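Long-range contacts in DNA mismatch repair protein MutS (Thermus aquaticus, PDB 1EWQ), which recognises mismatched bases in double-stranded DNA to begin their repair, and has a weak ATPase activity: residues V460-R465 with R475-P479; Y442-Y448 with E485-Y489; Y449-R454 with K471-Y476. All blocks are in the same frame, centred on the assembly; numbering follows the deposited sequence.

Contact 1 of 3, residues V460-R465 with R475-P479. With nucleotides of chain A.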
# COMPACT_ATOMS: atom_id res chain seq x y z
N VAL C 460 -33.65 -7.40 -57.27
CA VAL C 460 -33.26 -6.00 -57.05
C VAL C 460 -33.42 -5.11 -58.29
O VAL C 460 -32.94 -5.43 -59.37
CB VAL C 460 -31.78 -5.92 -56.59
CG1 VAL C 460 -31.36 -4.48 -56.44
CG2 VAL C 460 -31.61 -6.68 -55.29
N PRO C 461 -34.12 -3.97 -58.15
CA PRO C 461 -34.29 -3.10 -59.32
C PRO C 461 -32.96 -2.54 -59.83
O PRO C 461 -31.99 -2.40 -59.08
CB PRO C 461 -35.25 -2.02 -58.82
CG PRO C 461 -34.99 -1.97 -57.36
CD PRO C 461 -34.82 -3.42 -56.97
N LYS C 462 -32.94 -2.24 -61.13
CA LYS C 462 -31.75 -1.72 -61.81
C LYS C 462 -31.23 -0.41 -61.21
O LYS C 462 -30.03 -0.13 -61.30
CB LYS C 462 -32.05 -1.50 -63.29
CG LYS C 462 -32.78 -2.65 -64.00
CD LYS C 462 -31.96 -3.95 -64.09
CE LYS C 462 -32.18 -4.84 -62.86
NZ LYS C 462 -31.66 -6.24 -63.06
N GLU C 463 -32.12 0.38 -60.63
CA GLU C 463 -31.76 1.67 -60.03
C GLU C 463 -30.87 1.55 -58.80
O GLU C 463 -30.07 2.44 -58.51
CB GLU C 463 -33.02 2.46 -59.64
CG GLU C 463 -33.96 2.79 -60.79
CD GLU C 463 -34.50 1.54 -61.48
OE1 GLU C 463 -35.01 0.63 -60.79
OE2 GLU C 463 -34.43 1.48 -62.73
N TYR C 464 -31.03 0.45 -58.06
CA TYR C 464 -30.24 0.24 -56.85
C TYR C 464 -28.75 0.25 -57.17
O TYR C 464 -28.30 -0.49 -58.04
CB TYR C 464 -30.62 -1.08 -56.19
CG TYR C 464 -31.89 -1.00 -55.37
CD1 TYR C 464 -32.88 -0.08 -55.68
CD2 TYR C 464 -32.12 -1.88 -54.31
CE1 TYR C 464 -34.08 -0.02 -54.96
CE2 TYR C 464 -33.31 -1.84 -53.58
CZ TYR C 464 -34.28 -0.91 -53.92
OH TYR C 464 -35.47 -0.86 -53.22
N ARG C 465 -28.01 1.10 -56.48
CA ARG C 465 -26.57 1.19 -56.67
C ARG C 465 -25.90 0.43 -55.53
O ARG C 465 -26.04 0.79 -54.36
CB ARG C 465 -26.12 2.66 -56.69
CG ARG C 465 -24.62 2.87 -56.95
CD ARG C 465 -23.92 3.49 -55.73
NE ARG C 465 -24.24 4.91 -55.54
CZ ARG C 465 -23.96 5.61 -54.44
NH1 ARG C 465 -23.35 5.05 -53.41
NH2 ARG C 465 -24.30 6.90 -54.38
N ARG C 475 -26.18 -4.33 -49.77
CA ARG C 475 -26.76 -3.03 -49.53
C ARG C 475 -26.55 -2.11 -50.73
O ARG C 475 -25.50 -2.13 -51.39
CB ARG C 475 -26.17 -2.44 -48.24
CG ARG C 475 -26.54 -3.28 -47.03
CD ARG C 475 -25.71 -2.98 -45.80
NE ARG C 475 -26.15 -3.80 -44.68
CZ ARG C 475 -25.48 -3.95 -43.54
NH1 ARG C 475 -24.33 -3.32 -43.36
NH2 ARG C 475 -25.97 -4.72 -42.58
N TYR C 476 -27.57 -1.31 -51.01
CA TYR C 476 -27.54 -0.41 -52.14
C TYR C 476 -27.92 1.01 -51.77
O TYR C 476 -28.19 1.32 -50.61
CB TYR C 476 -28.51 -0.88 -53.24
CG TYR C 476 -28.46 -2.36 -53.53
CD1 TYR C 476 -29.09 -3.27 -52.68
CD2 TYR C 476 -27.82 -2.85 -54.67
CE1 TYR C 476 -29.08 -4.63 -52.95
CE2 TYR C 476 -27.80 -4.21 -54.96
CZ TYR C 476 -28.44 -5.10 -54.09
OH TYR C 476 -28.43 -6.45 -54.35
N THR C 477 -27.97 1.85 -52.79
CA THR C 477 -28.30 3.25 -52.61
C THR C 477 -29.15 3.75 -53.77
O THR C 477 -29.04 3.26 -54.89
CB THR C 477 -27.01 4.10 -52.51
OG1 THR C 477 -26.52 4.05 -51.17
CG2 THR C 477 -27.26 5.52 -52.93
N LEU C 478 -30.01 4.71 -53.47
CA LEU C 478 -30.84 5.35 -54.48
C LEU C 478 -30.41 6.81 -54.42
O LEU C 478 -29.97 7.29 -53.37
CB LEU C 478 -32.33 5.22 -54.14
CG LEU C 478 -33.03 3.86 -54.34
CD1 LEU C 478 -34.52 4.03 -54.10
CD2 LEU C 478 -32.80 3.35 -55.76
N PRO C 479 -30.50 7.53 -55.54
CA PRO C 479 -30.13 8.95 -55.62
C PRO C 479 -30.82 9.86 -54.60
O PRO C 479 -30.21 10.77 -54.03
CB PRO C 479 -30.49 9.31 -57.06
CG PRO C 479 -30.21 8.02 -57.80
CD PRO C 479 -30.84 7.00 -56.87
P DT A 19 -23.02 -4.38 -40.31
OP1 DT A 19 -22.56 -3.71 -41.57
OP2 DT A 19 -24.45 -4.33 -39.90
O5' DT A 19 -22.60 -5.90 -40.42
C5' DT A 19 -21.96 -6.52 -39.33
C4' DT A 19 -21.08 -7.64 -39.84
O4' DT A 19 -20.47 -8.24 -38.68
C3' DT A 19 -21.88 -8.75 -40.51
O3' DT A 19 -21.10 -9.35 -41.55
C2' DT A 19 -22.20 -9.70 -39.37
C1' DT A 19 -21.09 -9.47 -38.36
N1 DT A 19 -21.57 -9.34 -36.97
C2 DT A 19 -20.85 -9.95 -35.98
O2 DT A 19 -19.84 -10.61 -36.21
N3 DT A 19 -21.35 -9.77 -34.71
C4 DT A 19 -22.47 -9.05 -34.36
O4 DT A 19 -22.80 -8.98 -33.17
C5 DT A 19 -23.19 -8.44 -35.45
C7 DT A 19 -24.41 -7.63 -35.17
C6 DT A 19 -22.71 -8.62 -36.69
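With its CG set opposite the carbonyl carbon (chi1 -44°), Tyr476 leans its ring against the 460-465 loop, where Val460, its CG1 opposite the backbone N (chi1 177°), offers both methyl groups. They do different jobs. CG1 of Val460 lies over one face of the ring, 4.0 Å from the Tyr476 centroid, as a CH-pi contact, while CG2 of Val460 reaches the phenol end, 3.3 Å from Tyr476 OH. Closer to the backbone, Tyr464 crosses Tyr476 nearly at right angles, and the two CB atoms of this pair are 3.6 Å apart. The two rings meet obliquely, planes at 52°, with Tyr476 CD1 at the edge of the Tyr464 ring. An alanine in place of Tyr476 would remove the surface on which the Val460 methyls rest and would probably open a gap beside Tyr464, letting this part of the loop shift.

Tyr464 also receives Leu478, whose CD2 comes to 3.4 Å from Tyr464 CD1. Within the loop, Pro461 CG covers one face of the same ring; these two residues are the ends of a type I turn. Beyond the turn the chain becomes a strand: Arg465 and Thr477 form an antiparallel hydrogen-bonded pair, with Arg465 N to Thr477 O at 2.9 Å and a weak, bent return bond from Thr477 N to Arg465 O. Their side chains run alongside each other, and Thr477 CG2 sits over the centre of the Arg465 guanidinium, 3.6 Å from Arg465 NH2.

Thus the loop closes over the end of strand 473-477 just where Leu478 occupies the N-cap position of helix 479-511, and Tyr464 OH is hydrogen-bonded to Glu429 OE1 on helix 406-433, whose residues Arg428 and Glu429 also touch Leu478.

Contact 2 of 3, residues Y442-Y448 with E485-Y489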
# COMPACT_ATOMS: atom_id res chain seq x y z
N TYR C 442 -28.64 1.62 -41.29
CA TYR C 442 -27.61 2.64 -41.20
C TYR C 442 -26.39 2.23 -40.36
O TYR C 442 -26.52 1.51 -39.38
CB TYR C 442 -28.22 3.92 -40.61
CG TYR C 442 -27.20 4.98 -40.28
CD1 TYR C 442 -26.90 5.99 -41.18
CD2 TYR C 442 -26.44 4.90 -39.10
CE1 TYR C 442 -25.88 6.90 -40.94
CE2 TYR C 442 -25.42 5.80 -38.85
CZ TYR C 442 -25.14 6.79 -39.77
OH TYR C 442 -24.10 7.67 -39.55
N ASN C 443 -25.22 2.70 -40.78
CA ASN C 443 -23.97 2.50 -40.04
C ASN C 443 -23.04 3.64 -40.44
O ASN C 443 -23.10 4.15 -41.56
CB ASN C 443 -23.30 1.13 -40.28
CG ASN C 443 -22.73 0.96 -41.69
OD1 ASN C 443 -22.04 1.85 -42.21
ND2 ASN C 443 -22.99 -0.20 -42.29
N ALA C 444 -22.19 4.05 -39.50
CA ALA C 444 -21.26 5.16 -39.69
C ALA C 444 -20.31 5.04 -40.87
O ALA C 444 -19.78 6.04 -41.35
CB ALA C 444 -20.46 5.38 -38.40
N VAL C 445 -20.10 3.82 -41.35
CA VAL C 445 -19.19 3.64 -42.47
C VAL C 445 -19.81 3.85 -43.85
O VAL C 445 -19.17 4.43 -44.73
CB VAL C 445 -18.53 2.25 -42.43
CG1 VAL C 445 -17.51 2.13 -43.55
CG2 VAL C 445 -17.88 2.02 -41.06
N PHE C 446 -21.04 3.38 -44.05
CA PHE C 446 -21.69 3.54 -45.35
C PHE C 446 -22.88 4.50 -45.37
O PHE C 446 -23.38 4.83 -46.43
CB PHE C 446 -22.13 2.17 -45.90
CG PHE C 446 -20.98 1.22 -46.15
CD1 PHE C 446 -20.51 0.38 -45.13
CD2 PHE C 446 -20.35 1.17 -47.39
CE1 PHE C 446 -19.43 -0.48 -45.36
CE2 PHE C 446 -19.27 0.31 -47.63
CZ PHE C 446 -18.81 -0.52 -46.61
N GLY C 447 -23.32 4.94 -44.19
CA GLY C 447 -24.46 5.85 -44.14
C GLY C 447 -25.77 5.11 -44.28
O GLY C 447 -25.86 3.94 -43.89
N TYR C 448 -26.80 5.76 -44.82
CA TYR C 448 -28.09 5.11 -44.99
C TYR C 448 -28.09 4.19 -46.20
O TYR C 448 -27.43 4.47 -47.20
CB TYR C 448 -29.20 6.15 -45.14
CG TYR C 448 -29.47 6.90 -43.86
CD1 TYR C 448 -28.67 7.98 -43.48
CD2 TYR C 448 -30.49 6.50 -43.00
CE1 TYR C 448 -28.87 8.63 -42.27
CE2 TYR C 448 -30.70 7.15 -41.78
CZ TYR C 448 -29.89 8.21 -41.42
OH TYR C 448 -30.11 8.84 -40.22
N GLU C 485 -29.60 11.96 -46.79
CA GLU C 485 -28.57 11.63 -45.81
C GLU C 485 -27.81 12.90 -45.44
O GLU C 485 -27.75 13.27 -44.27
CB GLU C 485 -27.61 10.59 -46.36
CG GLU C 485 -26.50 10.23 -45.38
CD GLU C 485 -25.58 9.17 -45.92
OE1 GLU C 485 -26.08 8.10 -46.30
OE2 GLU C 485 -24.35 9.40 -45.96
N ARG C 486 -27.24 13.56 -46.44
CA ARG C 486 -26.47 14.79 -46.25
C ARG C 486 -27.26 15.82 -45.45
O ARG C 486 -26.68 16.64 -44.74
CB ARG C 486 -26.09 15.40 -47.60
CG ARG C 486 -25.07 14.60 -48.39
CD ARG C 486 -25.19 14.89 -49.88
NE ARG C 486 -24.21 14.15 -50.68
CZ ARG C 486 -24.28 14.01 -52.00
NH1 ARG C 486 -25.28 14.57 -52.67
NH2 ARG C 486 -23.34 13.33 -52.65
N GLU C 487 -28.58 15.78 -45.58
CA GLU C 487 -29.46 16.70 -44.87
C GLU C 487 -29.46 16.37 -43.38
O GLU C 487 -29.23 17.24 -42.55
CB GLU C 487 -30.88 16.60 -45.44
CG GLU C 487 -31.92 17.52 -44.80
CD GLU C 487 -31.54 18.99 -44.90
OE1 GLU C 487 -30.70 19.34 -45.76
OE2 GLU C 487 -32.10 19.80 -44.12
N VAL C 488 -29.72 15.11 -43.06
CA VAL C 488 -29.75 14.66 -41.68
C VAL C 488 -28.44 15.00 -40.98
O VAL C 488 -28.43 15.42 -39.83
CB VAL C 488 -30.02 13.14 -41.60
CG1 VAL C 488 -29.62 12.59 -40.25
CG2 VAL C 488 -31.50 12.87 -41.85
N TYR C 489 -27.33 14.81 -41.69
CA TYR C 489 -26.02 15.11 -41.13
C TYR C 489 -25.85 16.60 -40.83
O TYR C 489 -25.30 16.98 -39.79
CB TYR C 489 -24.91 14.65 -42.08
CG TYR C 489 -24.70 13.15 -42.13
CD1 TYR C 489 -25.22 12.32 -41.13
CD2 TYR C 489 -23.95 12.56 -43.14
CE1 TYR C 489 -24.98 10.94 -41.13
CE2 TYR C 489 -23.70 11.19 -43.15
CZ TYR C 489 -24.22 10.38 -42.15
OH TYR C 489 -23.95 9.03 -42.15
O HOH W 1 -27.50 6.90 -48.12
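Glu485 OE1 takes two hydrogen bonds: one from the backbone N of Tyr448 at 2.9 Å, the other from a water 2.6 Å from OE1. The amide comes from above the carboxylate plane, 49° out of it, and the same water also donates to Tyr448 O, so OE1 holds the Tyr448 amide directly and its carbonyl through the water. Glu485 reaches this far because its chain is fully extended from the helix, with CG opposite the backbone N (chi1 179°). A side chain at the preceding residue would be in the way: a CB on Gly447 would run into OE1.

Gly447 closes the tight turn between strands 439-443 and 449-453, its backbone paired with that of Asn443, in a beta hairpin at the edge of the small antiparallel sheet that MutS carries as its DNA clamp, inserted between the long helices 406-433 and 479-511. The turn is secured from inside, Asn443 OD1 accepting from Phe446 N at 2.6 Å in an Asx motif.

Two tyrosines brace the hairpin against helix 479-511. Tyr442 and Tyr489 approach from opposite directions and share a hydrogen bond between their OH atoms, 2.9 Å apart, each hydroxyl lying near the plane of the other's ring. Tyr448 turns an edge to Glu485, its CD1 3.7 Å from Glu485 CG, and its OH rests 3.8 Å from Val488 CG1. Tyr442 CD1 stands over the centre of one face of the Tyr448 ring, which is also stacked with Phe422 of helix 406-433. Asn443 packs on a phosphate of the bound DNA. Phe446 touches Leu470 of the second subunit.

Contact 3 of 3, residues Y449-R454 with K471-Y476; sequences YLEVTR and KDRQRY. With nucleotides of chain A.
Tyr449 and Arg475 meet across the central antiparallel pair of the clamp's four-stranded sheet, strands 449-453 and 473-477. CG of Tyr449 is tucked between its backbone N and carbonyl carbon (chi1 59°), which lays the ring along the extended arginine: Arg475 CD stands 3.5 Å from the Tyr449 centroid, and Tyr449 OH covers the guanidinium, the two planes only 12° apart. Beside it, Glu451 is also stretched out, so that its OE2 is gripped side-on by Arg475 NE at 2.8 Å and NH2 at 2.7 Å, the flat groups 17° from coplanar. Arg473, bent at chi3, brings NH1 to 3.3 Å from the same Glu451 OE2, but out of the guanidinium plane, a salt bridge of charge alone.

The shared carboxylate probably lets the two arginines lie close together while they bind the DNA backbone. Arg475 NH1 and NH2 go to separate phosphate oxygens of DT19 of chain A; Arg473 NH2 binds OP2 of DC20 of chain A at 2.8 Å. Lys471 N lies 2.8 Å from OP1 of that DC20. Just past strand 449-453, Arg454 forms a salt bridge with Asp472, NE donating almost straight to the anti lone pair of Asp472 OD1 at 2.9 Å and NH2 to Lys471 O at 3.0 Å.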
# COMPACT_ATOMS: atom_id res chain seq x y z
N TYR C 449 -28.84 3.10 -46.13
CA TYR C 449 -28.86 2.14 -47.23
C TYR C 449 -30.10 1.26 -47.27
O TYR C 449 -30.87 1.20 -46.31
CB TYR C 449 -27.62 1.24 -47.14
CG TYR C 449 -27.54 0.46 -45.84
CD1 TYR C 449 -28.43 -0.60 -45.57
CD2 TYR C 449 -26.62 0.81 -44.86
CE1 TYR C 449 -28.40 -1.28 -44.35
CE2 TYR C 449 -26.58 0.13 -43.64
CZ TYR C 449 -27.47 -0.91 -43.39
OH TYR C 449 -27.44 -1.54 -42.16
N LEU C 450 -30.27 0.57 -48.40
CA LEU C 450 -31.36 -0.37 -48.62
C LEU C 450 -30.69 -1.73 -48.53
O LEU C 450 -29.63 -1.94 -49.13
CB LEU C 450 -31.96 -0.17 -50.01
CG LEU C 450 -32.68 1.15 -50.26
CD1 LEU C 450 -32.64 1.50 -51.73
CD2 LEU C 450 -34.12 1.04 -49.75
N GLU C 451 -31.30 -2.66 -47.80
CA GLU C 451 -30.72 -3.98 -47.61
C GLU C 451 -31.65 -5.10 -48.07
O GLU C 451 -32.82 -5.15 -47.69
CB GLU C 451 -30.37 -4.17 -46.12
CG GLU C 451 -29.64 -5.46 -45.79
CD GLU C 451 -29.47 -5.66 -44.29
OE1 GLU C 451 -30.42 -6.14 -43.63
OE2 GLU C 451 -28.38 -5.31 -43.76
N VAL C 452 -31.11 -5.99 -48.90
CA VAL C 452 -31.85 -7.13 -49.43
C VAL C 452 -31.01 -8.38 -49.18
O VAL C 452 -29.79 -8.36 -49.30
CB VAL C 452 -32.09 -7.00 -50.96
CG1 VAL C 452 -32.71 -8.27 -51.51
CG2 VAL C 452 -33.00 -5.81 -51.25
N THR C 453 -31.68 -9.48 -48.83
CA THR C 453 -31.01 -10.75 -48.58
C THR C 453 -30.80 -11.54 -49.88
O THR C 453 -31.50 -11.32 -50.88
CB THR C 453 -31.83 -11.64 -47.64
OG1 THR C 453 -33.10 -11.92 -48.24
CG2 THR C 453 -32.04 -10.93 -46.31
N ARG C 454 -29.84 -12.46 -49.84
CA ARG C 454 -29.48 -13.30 -50.98
C ARG C 454 -30.64 -13.86 -51.80
O ARG C 454 -30.62 -13.77 -53.02
CB ARG C 454 -28.59 -14.47 -50.50
CG ARG C 454 -28.05 -15.34 -51.64
CD ARG C 454 -27.09 -16.40 -51.11
NE ARG C 454 -25.83 -15.81 -50.66
CZ ARG C 454 -24.92 -15.25 -51.46
NH1 ARG C 454 -25.13 -15.19 -52.77
NH2 ARG C 454 -23.81 -14.74 -50.94
N LYS C 471 -21.81 -11.24 -46.29
CA LYS C 471 -21.85 -12.68 -46.45
C LYS C 471 -23.09 -13.14 -47.22
O LYS C 471 -22.97 -13.87 -48.20
CB LYS C 471 -21.80 -13.36 -45.07
CG LYS C 471 -21.31 -14.80 -45.09
CD LYS C 471 -20.01 -14.94 -45.87
CE LYS C 471 -19.37 -16.30 -45.65
NZ LYS C 471 -20.35 -17.42 -45.83
N ASP C 472 -24.27 -12.72 -46.77
CA ASP C 472 -25.51 -13.13 -47.44
C ASP C 472 -26.53 -12.01 -47.55
O ASP C 472 -27.74 -12.24 -47.60
CB ASP C 472 -26.11 -14.32 -46.71
CG ASP C 472 -25.24 -15.56 -46.79
OD1 ASP C 472 -25.10 -16.11 -47.91
OD2 ASP C 472 -24.68 -15.96 -45.75
N ARG C 473 -26.02 -10.78 -47.60
CA ARG C 473 -26.85 -9.60 -47.73
C ARG C 473 -26.08 -8.63 -48.58
O ARG C 473 -24.85 -8.68 -48.65
CB ARG C 473 -27.16 -8.98 -46.37
CG ARG C 473 -28.16 -9.79 -45.54
CD ARG C 473 -28.25 -9.22 -44.14
NE ARG C 473 -26.97 -9.32 -43.45
CZ ARG C 473 -26.67 -8.65 -42.33
NH1 ARG C 473 -27.56 -7.84 -41.78
NH2 ARG C 473 -25.48 -8.82 -41.77
N GLN C 474 -26.81 -7.74 -49.23
CA GLN C 474 -26.21 -6.72 -50.08
C GLN C 474 -26.94 -5.42 -49.83
O GLN C 474 -28.17 -5.40 -49.68
CB GLN C 474 -26.33 -7.12 -51.55
CG GLN C 474 -25.83 -6.07 -52.54
CD GLN C 474 -24.33 -5.81 -52.45
OE1 GLN C 474 -23.52 -6.75 -52.42
NE2 GLN C 474 -23.94 -4.53 -52.44
N ARG C 475 -26.18 -4.33 -49.77
CA ARG C 475 -26.76 -3.03 -49.53
C ARG C 475 -26.55 -2.11 -50.73
O ARG C 475 -25.50 -2.13 -51.39
CB ARG C 475 -26.17 -2.44 -48.24
CG ARG C 475 -26.54 -3.28 -47.03
CD ARG C 475 -25.71 -2.98 -45.80
NE ARG C 475 -26.15 -3.80 -44.68
CZ ARG C 475 -25.48 -3.95 -43.54
NH1 ARG C 475 -24.33 -3.32 -43.36
NH2 ARG C 475 -25.97 -4.72 -42.58
N TYR C 476 -27.57 -1.31 -51.01
CA TYR C 476 -27.54 -0.41 -52.14
C TYR C 476 -27.92 1.01 -51.77
O TYR C 476 -28.19 1.32 -50.61
CB TYR C 476 -28.51 -0.88 -53.24
CG TYR C 476 -28.46 -2.36 -53.53
CD1 TYR C 476 -29.09 -3.27 -52.68
CD2 TYR C 476 -27.82 -2.85 -54.67
CE1 TYR C 476 -29.08 -4.63 -52.95
CE2 TYR C 476 -27.80 -4.21 -54.96
CZ TYR C 476 -28.44 -5.10 -54.09
OH TYR C 476 -28.43 -6.45 -54.35
P DC A 20 -21.75 -10.48 -42.49
OP1 DC A 20 -20.98 -10.45 -43.77
OP2 DC A 20 -23.23 -10.33 -42.52
O5' DC A 20 -21.39 -11.83 -41.73
C5' DC A 20 -20.04 -12.11 -41.40
C4' DC A 20 -19.96 -13.35 -40.55
O4' DC A 20 -20.30 -13.06 -39.17
C3' DC A 20 -20.91 -14.47 -41.00
O3' DC A 20 -20.21 -15.70 -41.04
C2' DC A 20 -21.97 -14.51 -39.91
C1' DC A 20 -21.20 -14.04 -38.69
N1 DC A 20 -22.03 -13.42 -37.64
C2 DC A 20 -21.68 -13.64 -36.29
O2 DC A 20 -20.68 -14.33 -36.03
N3 DC A 20 -22.43 -13.07 -35.31
C4 DC A 20 -23.49 -12.32 -35.64
N4 DC A 20 -24.21 -11.78 -34.64
C5 DC A 20 -23.86 -12.08 -37.00
C6 DC A 20 -23.11 -12.65 -37.95
P DT A 19 -23.02 -4.38 -40.31
OP1 DT A 19 -22.56 -3.71 -41.57
OP2 DT A 19 -24.45 -4.33 -39.90
O5' DT A 19 -22.60 -5.90 -40.42
C5' DT A 19 -21.96 -6.52 -39.33
C4' DT A 19 -21.08 -7.64 -39.84
O4' DT A 19 -20.47 -8.24 -38.68
C3' DT A 19 -21.88 -8.75 -40.51
O3' DT A 19 -21.10 -9.35 -41.55
C2' DT A 19 -22.20 -9.70 -39.37
C1' DT A 19 -21.09 -9.47 -38.36
N1 DT A 19 -21.57 -9.34 -36.97
C2 DT A 19 -20.85 -9.95 -35.98
O2 DT A 19 -19.84 -10.61 -36.21
N3 DT A 19 -21.35 -9.77 -34.71
C4 DT A 19 -22.47 -9.05 -34.36
O4 DT A 19 -22.80 -8.98 -33.17
C5 DT A 19 -23.19 -8.44 -35.45
C7 DT A 19 -24.41 -7.63 -35.17
C6 DT A 19 -22.71 -8.62 -36.69
P DG A 21 -20.90 -16.97 -41.72
OP1 DG A 21 -19.94 -17.44 -42.75
OP2 DG A 21 -22.30 -16.65 -42.11
O5' DG A 21 -20.94 -18.02 -40.52
C5' DG A 21 -19.76 -18.28 -39.76
C4' DG A 21 -20.08 -19.14 -38.56
O4' DG A 21 -20.83 -18.38 -37.58
C3' DG A 21 -20.92 -20.39 -38.87
O3' DG A 21 -20.41 -21.50 -38.11
C2' DG A 21 -22.32 -19.98 -38.44
C1' DG A 21 -22.06 -19.02 -37.28
N9 DG A 21 -23.05 -17.98 -37.07
C8 DG A 21 -23.68 -17.21 -38.02
N7 DG A 21 -24.49 -16.32 -37.50
C5 DG A 21 -24.40 -16.52 -36.13
C6 DG A 21 -25.06 -15.86 -35.05
O6 DG A 21 -25.87 -14.93 -35.09
N1 DG A 21 -24.68 -16.39 -33.82
C2 DG A 21 -23.80 -17.42 -33.65
N2 DG A 21 -23.57 -17.79 -32.38
N3 DG A 21 -23.19 -18.05 -34.64
C4 DG A 21 -23.53 -17.55 -35.85
O HOH W 2 -30.29 -6.91 -41.24

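In the fold
All three contacts belong to the DNA clamp at one tip of the subunit. Contacts 1 and 3 share Arg475 and Tyr476 on strand 473-477, and their centres are about 10 Å apart; Leu450 joins them, its CD1 3.5 Å from Leu478 CG and 3.6 Å from Tyr464 CZ. Contact 2, its centre about 16 Å from those of the others, fixes the edge hairpin to helix 479-511, which follows strand 473-477 directly. It meets the phosphate-binding side of contact 3 where Asn443 ND2 lies 3.6 Å from Arg475 NH1. Both contacts 2 and 3 touch the second subunit. The predicted ATP site is in a different domain, away from all three.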